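Local coordinates for endonuclease V isoform X2 (PDB 6OZI), which probably acts as a metal-ion-dependent endonuclease that recognises inosine in nucleic acids and cleaves the strand nearby, at residues A214-V217 with K218-K222; I225-P228 with I229-N233; N233-S236 with R237-L240. The protein carries 1 engineered substitution. All coordinates share one frame; numbering follows the deposited sequence.

Contact 1: residues A214-V217 with K218-K222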
loop_
_atom_site.group_PDB
_atom_site.type_symbol
_atom_site.label_atom_id
_atom_site.label_comp_id
_atom_site.label_asym_id
_atom_site.label_seq_id
_atom_site.Cartn_x
_atom_site.Cartn_y
_atom_site.Cartn_z
ATOM N N ALA A 214 -27.065 -7.580 -5.974
ATOM C CA ALA A 214 -26.122 -8.594 -5.515
ATOM C C ALA A 214 -25.634 -9.468 -6.664
ATOM O O ALA A 214 -24.445 -9.800 -6.730
ATOM C CB ALA A 214 -26.755 -9.453 -4.419
ATOM N N LYS A 215 -26.528 -9.843 -7.589
ATOM C CA LYS A 215 -26.082 -10.633 -8.739
ATOM C C LYS A 215 -25.046 -9.877 -9.565
ATOM O O LYS A 215 -24.071 -10.468 -10.051
ATOM C CB LYS A 215 -27.261 -11.028 -9.632
ATOM C CG LYS A 215 -27.815 -12.426 -9.407
ATOM C CD LYS A 215 -29.306 -12.486 -9.734
ATOM C CE LYS A 215 -29.792 -13.919 -9.869
ATOM N NZ LYS A 215 -29.037 -14.831 -8.968
ATOM N N ILE A 216 -25.250 -8.573 -9.750
ATOM C CA ILE A 216 -24.311 -7.785 -10.544
ATOM C C ILE A 216 -22.979 -7.647 -9.817
ATOM O O ILE A 216 -21.907 -7.714 -10.433
ATOM C CB ILE A 216 -24.931 -6.416 -10.877
ATOM C CG1 ILE A 216 -26.175 -6.617 -11.755
ATOM C CG2 ILE A 216 -23.913 -5.503 -11.547
ATOM C CD1 ILE A 216 -26.929 -5.350 -12.078
ATOM N N VAL A 217 -23.015 -7.456 -8.501
ATOM C CA VAL A 217 -21.766 -7.382 -7.747
ATOM C C VAL A 217 -21.012 -8.712 -7.826
ATOM O O VAL A 217 -19.784 -8.738 -7.983
ATOM C CB VAL A 217 -22.056 -6.945 -6.296
ATOM C CG1 VAL A 217 -20.826 -7.079 -5.420
ATOM C CG2 VAL A 217 -22.560 -5.490 -6.279
ATOM N N LYS A 218 -21.737 -9.836 -7.761
ATOM C CA LYS A 218 -21.100 -11.144 -7.923
ATOM C C LYS A 218 -20.454 -11.275 -9.294
ATOM O O LYS A 218 -19.312 -11.740 -9.414
ATOM C CB LYS A 218 -22.116 -12.267 -7.714
ATOM C CG LYS A 218 -21.533 -13.679 -7.810
ATOM C CD LYS A 218 -22.437 -14.684 -7.088
ATOM C CE LYS A 218 -21.813 -16.076 -6.970
ATOM N NZ LYS A 218 -22.576 -16.929 -5.986
ATOM N N GLY A 219 -21.181 -10.880 -10.346
ATOM C CA GLY A 219 -20.626 -10.921 -11.689
ATOM C C GLY A 219 -19.417 -10.020 -11.876
ATOM O O GLY A 219 -18.589 -10.266 -12.757
ATOM N N CYS A 220 -19.301 -8.968 -11.066
ATOM C CA CYS A 220 -18.168 -8.054 -11.141
ATOM C C CYS A 220 -17.006 -8.469 -10.247
ATOM O O CYS A 220 -16.016 -7.740 -10.183
ATOM C CB CYS A 220 -18.597 -6.632 -10.763
ATOM S SG CYS A 220 -19.736 -5.844 -11.923
ATOM N N THR A 221 -17.094 -9.610 -9.565
ATOM C CA THR A 221 -16.128 -9.974 -8.535
ATOM C C THR A 221 -15.055 -10.898 -9.103
ATOM O O THR A 221 -15.357 -12.002 -9.571
ATOM C CB THR A 221 -16.821 -10.642 -7.347
ATOM O OG1 THR A 221 -17.644 -9.686 -6.665
ATOM C CG2 THR A 221 -15.789 -11.200 -6.376
ATOM N N LYS A 222 -13.807 -10.435 -9.067
ATOM C CA LYS A 222 -12.636 -11.296 -9.172
ATOM C C LYS A 222 -11.952 -11.459 -7.824
ATOM O O LYS A 222 -11.707 -12.586 -7.380
ATOM C CB LYS A 222 -11.638 -10.743 -10.203
ATOM C CG LYS A 222 -12.123 -10.798 -11.641
ATOM C CD LYS A 222 -11.052 -10.323 -12.612
ATOM C CE LYS A 222 -11.564 -10.346 -14.048
ATOM N NZ LYS A 222 -10.616 -9.710 -15.014
#
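The first torsions of Thr221 and Cys220, chi1 -68° and -67°, set OG1 and SG beside their own backbone nitrogens, which turns OG1 toward the carbonyl of Val217 and SG toward that of Ile216. Thr221 OG1 uses this to donate a hydrogen bond to Val217 O at 2.7 Å. It approaches from above the carbonyl plane, 36° out of it, rather than along a lone pair. The hydroxyl thus takes a carbonyl that the backbone N of the same threonine also approaches, but at too poor an angle to bond. Cys220 N is shared: it donates a bent bond to Ile216 O at 3.0 Å and a weak one to Val217 O at 3.1 Å. The sulfur itself rests against the Ile216 branch methyl, with CG2 to SG at 4.2 Å. Just before this the pattern is still regular: Lys218 N donates to Ala214 O and Gly219 N to Lys215 O, each at 2.9 Å. The Val217 side chain packs on Ile141 and Val143 of strand 140-144 and on Ile200 and Val202 of strand 200-206. Regular i to i+4 bonds giving way to a bifurcated amide and a side-chain hydroxyl mark the C-terminal end of helix 210-219, which packs on the central sheet of an RNase H-like fold.

Contact 2: residues I225-P228 with I229-N233. Engineered in segment 229-233: Asn233 (natural residue Asp). With nucleotides of chain D.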
loop_
_atom_site.group_PDB
_atom_site.type_symbol
_atom_site.label_atom_id
_atom_site.label_comp_id
_atom_site.label_asym_id
_atom_site.label_seq_id
_atom_site.Cartn_x
_atom_site.Cartn_y
_atom_site.Cartn_z
ATOM N N ILE A 225 -12.812 -6.599 -3.782
ATOM C CA ILE A 225 -13.314 -5.329 -4.301
ATOM C C ILE A 225 -13.716 -5.539 -5.759
ATOM O O ILE A 225 -12.837 -5.791 -6.597
ATOM C CB ILE A 225 -12.267 -4.219 -4.176
ATOM C CG1 ILE A 225 -11.698 -4.172 -2.753
ATOM C CG2 ILE A 225 -12.870 -2.894 -4.565
ATOM C CD1 ILE A 225 -12.733 -3.985 -1.683
ATOM N N PRO A 226 -14.996 -5.417 -6.104
ATOM C CA PRO A 226 -15.413 -5.624 -7.498
ATOM C C PRO A 226 -14.636 -4.744 -8.470
ATOM O O PRO A 226 -14.249 -3.614 -8.151
ATOM C CB PRO A 226 -16.902 -5.258 -7.477
ATOM C CG PRO A 226 -17.323 -5.524 -6.071
ATOM C CD PRO A 226 -16.140 -5.133 -5.223
ATOM N N GLU A 227 -14.432 -5.276 -9.675
ATOM C CA GLU A 227 -13.523 -4.665 -10.646
ATOM C C GLU A 227 -13.795 -3.192 -10.947
ATOM O O GLU A 227 -12.828 -2.413 -10.975
ATOM C CB GLU A 227 -13.537 -5.505 -11.933
ATOM C CG GLU A 227 -12.920 -6.887 -11.772
ATOM C CD GLU A 227 -11.456 -6.824 -11.347
ATOM O OE1 GLU A 227 -10.606 -6.415 -12.165
ATOM O OE2 GLU A 227 -11.156 -7.184 -10.190
ATOM N N PRO A 228 -15.032 -2.738 -11.205
ATOM C CA PRO A 228 -15.207 -1.304 -11.526
ATOM C C PRO A 228 -14.812 -0.388 -10.377
ATOM O O PRO A 228 -14.184 0.662 -10.589
ATOM C CB PRO A 228 -16.703 -1.197 -11.853
ATOM C CG PRO A 228 -17.140 -2.598 -12.162
ATOM C CD PRO A 228 -16.311 -3.473 -11.284
ATOM N N ILE A 229 -15.152 -0.780 -9.150
ATOM C CA ILE A 229 -14.727 -0.023 -7.979
ATOM C C ILE A 229 -13.210 -0.027 -7.872
ATOM O O ILE A 229 -12.575 1.020 -7.677
ATOM C CB ILE A 229 -15.377 -0.609 -6.717
ATOM C CG1 ILE A 229 -16.890 -0.395 -6.774
ATOM C CG2 ILE A 229 -14.748 -0.026 -5.466
ATOM C CD1 ILE A 229 -17.625 -1.143 -5.733
ATOM N N LYS A 230 -12.610 -1.209 -8.022
ATOM C CA LYS A 230 -11.162 -1.337 -7.956
ATOM C C LYS A 230 -10.488 -0.383 -8.932
ATOM O O LYS A 230 -9.532 0.322 -8.578
ATOM C CB LYS A 230 -10.764 -2.789 -8.241
ATOM C CG LYS A 230 -9.264 -3.007 -8.351
ATOM C CD LYS A 230 -8.913 -4.429 -8.786
ATOM C CE LYS A 230 -9.395 -5.456 -7.773
ATOM N NZ LYS A 230 -8.987 -6.845 -8.153
ATOM N N MET A 231 -11.000 -0.321 -10.162
ATOM C CA MET A 231 -10.332 0.473 -11.179
ATOM C C MET A 231 -10.517 1.967 -10.931
ATOM O O MET A 231 -9.546 2.734 -10.993
ATOM C CB MET A 231 -10.819 0.048 -12.563
ATOM C CG MET A 231 -10.481 -1.403 -12.834
ATOM S SD MET A 231 -8.704 -1.639 -12.668
ATOM C CE MET A 231 -8.534 -3.401 -12.951
ATOM N N ALA A 232 -11.749 2.403 -10.635
ATOM C CA ALA A 232 -11.972 3.829 -10.367
ATOM C C ALA A 232 -11.116 4.316 -9.200
ATOM O O ALA A 232 -10.499 5.395 -9.269
ATOM C CB ALA A 232 -13.454 4.099 -10.101
ATOM N N ASN A 233 -11.058 3.523 -8.125
ATOM C CA ASN A 233 -10.231 3.879 -6.976
ATOM C C ASN A 233 -8.754 3.951 -7.360
ATOM O O ASN A 233 -8.055 4.926 -7.030
ATOM C CB ASN A 233 -10.475 2.864 -5.854
ATOM C CG ASN A 233 -9.601 3.099 -4.630
ATOM O OD1 ASN A 233 -8.738 2.279 -4.308
ATOM N ND2 ASN A 233 -9.810 4.224 -3.950
ATOM P P DC D 11 -5.475 -7.677 -7.718
ATOM O OP1 DC D 11 -5.596 -8.499 -8.943
ATOM O OP2 DC D 11 -6.102 -6.339 -7.625
ATOM O "O5'" DC D 11 -6.068 -8.551 -6.542
ATOM C "C5'" DC D 11 -5.953 -8.096 -5.226
ATOM C "C4'" DC D 11 -5.518 -9.221 -4.323
ATOM O "O4'" DC D 11 -4.108 -9.114 -4.077
ATOM C "C3'" DC D 11 -6.172 -9.203 -2.966
ATOM O "O3'" DC D 11 -7.346 -9.961 -3.034
ATOM C "C2'" DC D 11 -5.133 -9.865 -2.066
ATOM C "C1'" DC D 11 -3.818 -9.541 -2.765
ATOM N N1 DC D 11 -2.994 -8.486 -2.101
ATOM C C2 DC D 11 -2.233 -8.816 -0.983
ATOM O O2 DC D 11 -2.291 -9.969 -0.547
ATOM N N3 DC D 11 -1.464 -7.863 -0.406
ATOM C C4 DC D 11 -1.428 -6.635 -0.914
ATOM N N4 DC D 11 -0.652 -5.726 -0.311
ATOM C C5 DC D 11 -2.196 -6.277 -2.062
ATOM C C6 DC D 11 -2.953 -7.228 -2.621
#
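Glu227 and Lys230 form an i to i+3 salt bridge in the first turn of helix 227-243, beside the bound DNA. Lys230 NZ lies 3.0 Å from Glu227 OE2 and meets the syn lone pair of that oxygen. The two chains run side by side and point the same way. Each needs a bend to close the pair: the glutamate folds at chi2 (-60°), and the lysine is straight until it turns at chi3 (-62°). The ammonium also donates to Thr223 OG1 and, at 3.0 Å, to OP2 of DC11 in chain D, so carboxylate, hydroxyl and phosphate share one amine. An alanine in place of Lys230 would probably leave the Glu227 carboxylate without this countercharge and the phosphate without its donor from the helix.

Pro226 is the N-cap. Its carbonyl takes a nearly straight bond from Lys230 N at 2.9 Å, with an N-H...O angle of 170°. Pro228 follows within the first turn, where a missing amide hydrogen costs no helical bond, and its own carbonyl is used by Ala232 N at 3.0 Å. This helix lies against the sheet of the RNase H-like fold: Pro226, Pro228 and Ile229 touch Leu114 of strand 112-116, while Ala232 touches Val58 and Asp42 on neighbouring strands.

Ile225, just before the cap, meets Ile229 of the first turn at about a right angle through their branch methyls, CG2 to CG2 3.5 Å. The delta methyl of Ile229 reaches the proline ring more loosely, CD1 to Pro226 CD 4.3 Å. Met231 also runs alongside the glutamate, its CE 3.7 Å from Glu227 OE1, the oxygen the salt bridge leaves aside.

Contact 3: residues N233-S236 with R237-L240. Engineered in segment 233-236: Asn233 (natural residue Asp).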
loop_
_atom_site.group_PDB
_atom_site.type_symbol
_atom_site.label_atom_id
_atom_site.label_comp_id
_atom_site.label_asym_id
_atom_site.label_seq_id
_atom_site.Cartn_x
_atom_site.Cartn_y
_atom_site.Cartn_z
ATOM N N ASN A 233 -11.058 3.523 -8.125
ATOM C CA ASN A 233 -10.231 3.879 -6.976
ATOM C C ASN A 233 -8.754 3.951 -7.360
ATOM O O ASN A 233 -8.055 4.926 -7.030
ATOM C CB ASN A 233 -10.475 2.864 -5.854
ATOM C CG ASN A 233 -9.601 3.099 -4.630
ATOM O OD1 ASN A 233 -8.738 2.279 -4.308
ATOM N ND2 ASN A 233 -9.810 4.224 -3.950
ATOM N N LYS A 234 -8.277 2.959 -8.118
ATOM C CA LYS A 234 -6.863 2.942 -8.474
ATOM C C LYS A 234 -6.480 4.162 -9.309
ATOM O O LYS A 234 -5.557 4.902 -8.949
ATOM C CB LYS A 234 -6.495 1.649 -9.200
ATOM C CG LYS A 234 -5.044 1.665 -9.690
ATOM C CD LYS A 234 -4.605 0.361 -10.371
ATOM C CE LYS A 234 -5.440 0.026 -11.586
ATOM N NZ LYS A 234 -5.022 -1.292 -12.147
ATOM N N TRP A 235 -7.190 4.404 -10.418
ATOM C CA TRP A 235 -6.763 5.472 -11.319
ATOM C C TRP A 235 -6.929 6.845 -10.675
ATOM O O TRP A 235 -6.084 7.735 -10.877
ATOM C CB TRP A 235 -7.513 5.399 -12.651
ATOM C CG TRP A 235 -7.403 4.059 -13.377
ATOM C CD1 TRP A 235 -8.438 3.271 -13.789
ATOM C CD2 TRP A 235 -6.201 3.357 -13.745
ATOM N NE1 TRP A 235 -7.960 2.142 -14.405
ATOM C CE2 TRP A 235 -6.592 2.167 -14.386
ATOM C CE3 TRP A 235 -4.833 3.625 -13.601
ATOM C CZ2 TRP A 235 -5.671 1.248 -14.884
ATOM C CZ3 TRP A 235 -3.915 2.706 -14.098
ATOM C CH2 TRP A 235 -4.341 1.533 -14.729
ATOM N N SER A 236 -8.002 7.048 -9.896
ATOM C CA SER A 236 -8.132 8.327 -9.200
ATOM C C SER A 236 -6.941 8.562 -8.273
ATOM O O SER A 236 -6.341 9.650 -8.277
ATOM C CB SER A 236 -9.450 8.394 -8.426
ATOM O OG SER A 236 -9.460 7.473 -7.355
ATOM N N ARG A 237 -6.554 7.529 -7.502
ATOM C CA ARG A 237 -5.449 7.680 -6.551
ATOM C C ARG A 237 -4.129 7.937 -7.267
ATOM O O ARG A 237 -3.352 8.818 -6.872
ATOM C CB ARG A 237 -5.305 6.423 -5.695
ATOM C CG ARG A 237 -4.180 6.538 -4.672
ATOM C CD ARG A 237 -3.830 5.206 -4.009
ATOM N NE ARG A 237 -4.971 4.460 -3.499
ATOM C CZ ARG A 237 -5.358 3.291 -4.014
ATOM N NH1 ARG A 237 -4.679 2.756 -5.028
ATOM N NH2 ARG A 237 -6.407 2.648 -3.511
ATOM N N LYS A 238 -3.860 7.169 -8.323
ATOM C CA LYS A 238 -2.597 7.295 -9.040
ATOM C C LYS A 238 -2.454 8.687 -9.637
ATOM O O LYS A 238 -1.405 9.332 -9.500
ATOM C CB LYS A 238 -2.510 6.213 -10.118
ATOM C CG LYS A 238 -1.316 6.326 -11.050
ATOM C CD LYS A 238 -1.331 5.198 -12.077
ATOM C CE LYS A 238 -0.215 5.355 -13.102
ATOM N NZ LYS A 238 -0.159 4.195 -14.042
ATOM N N GLU A 239 -3.513 9.178 -10.285
ATOM C CA GLU A 239 -3.437 10.520 -10.836
ATOM C C GLU A 239 -3.253 11.552 -9.732
ATOM O O GLU A 239 -2.477 12.499 -9.893
ATOM C CB GLU A 239 -4.678 10.831 -11.671
ATOM C CG GLU A 239 -4.681 12.241 -12.271
ATOM C CD GLU A 239 -3.601 12.458 -13.321
ATOM O OE1 GLU A 239 -3.022 11.467 -13.815
ATOM O OE2 GLU A 239 -3.327 13.631 -13.659
ATOM N N LEU A 240 -3.914 11.366 -8.584
ATOM C CA LEU A 240 -3.716 12.322 -7.495
ATOM C C LEU A 240 -2.258 12.351 -7.044
ATOM O O LEU A 240 -1.670 13.426 -6.872
ATOM C CB LEU A 240 -4.629 11.996 -6.310
ATOM C CG LEU A 240 -4.342 12.937 -5.133
ATOM C CD1 LEU A 240 -5.050 14.270 -5.296
ATOM C CD2 LEU A 240 -4.709 12.305 -3.826
HETATM O O HOH W 1 -7.747 4.591 -1.956
#
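Arg237 reaches back along helix 227-243 to Asn233, and its course can be followed atom by atom. CB sits 3.4 Å from Asn233 O, the carbonyl that also accepts the i to i+4 bond from Arg237 N at 3.0 Å. The chain is extended until chi3 (-49°), where it folds back and brings the guanidinium over the preceding turn, with Asn233 O under one face. Outside the two segments, a phosphate of the bound DNA lies at long range from NE, a weak ionic attraction at most. NH1 comes within 4.1 Å of Lys234 CA, its nearest approach to residues 233-236. NH2 donates to water 1 at 2.8 Å, and Asn233 ND2 donates to the same water at 2.9 Å, so the water bridges the two side chains. The amide and guanidinium planes stand 79° apart.

Asn233 is an engineered replacement of an aspartate, and its ND2 also donates to Asp42 of strand 37-45. With the natural aspartate here, two carboxylates would probably face each other, as in the metal-dependent active sites of RNase H-like nucleases.

On another flank of the helix Trp235 and Lys238 lie side by side, pointing the same way. Lys238 NZ is at the indole edge, near the ring plane and 4.0 Å from Trp235 CZ3, while Lys234 CE lies 3.5 Å above one face of the ring, offset toward its rim. The indole NE1 bonds to Gln67. Ser236, with chi1 67°, directs OG back toward the carbonyls of Ala232 and Asn233. Glu239 touches Thr72, a potassium-site residue.

How the contacts relate
Contact 1 comes first, then contact 2, and contact 3 begins on the residue where contact 2 ends. Contact 1 closes helix 210-219, contact 2 opens helix 227-243, and contact 3 continues that helix from the shared Asn233. Centres of contacts 1 and 2 are about 12 Å apart, and the two touch: Cys220 O lies 3.0 Å from Glu227 N, a probable hydrogen bond, and Val217 CG1 packs on Pro226 CG at 3.9 Å. Contacts 2 and 3 have centres about 11 Å apart, contacts 1 and 3 about 22 Å, with no touch between the latter. A short loop thus joins one helix end to the next helix start, and the later helix carries side chains along the bound DNA and the mixed sheet.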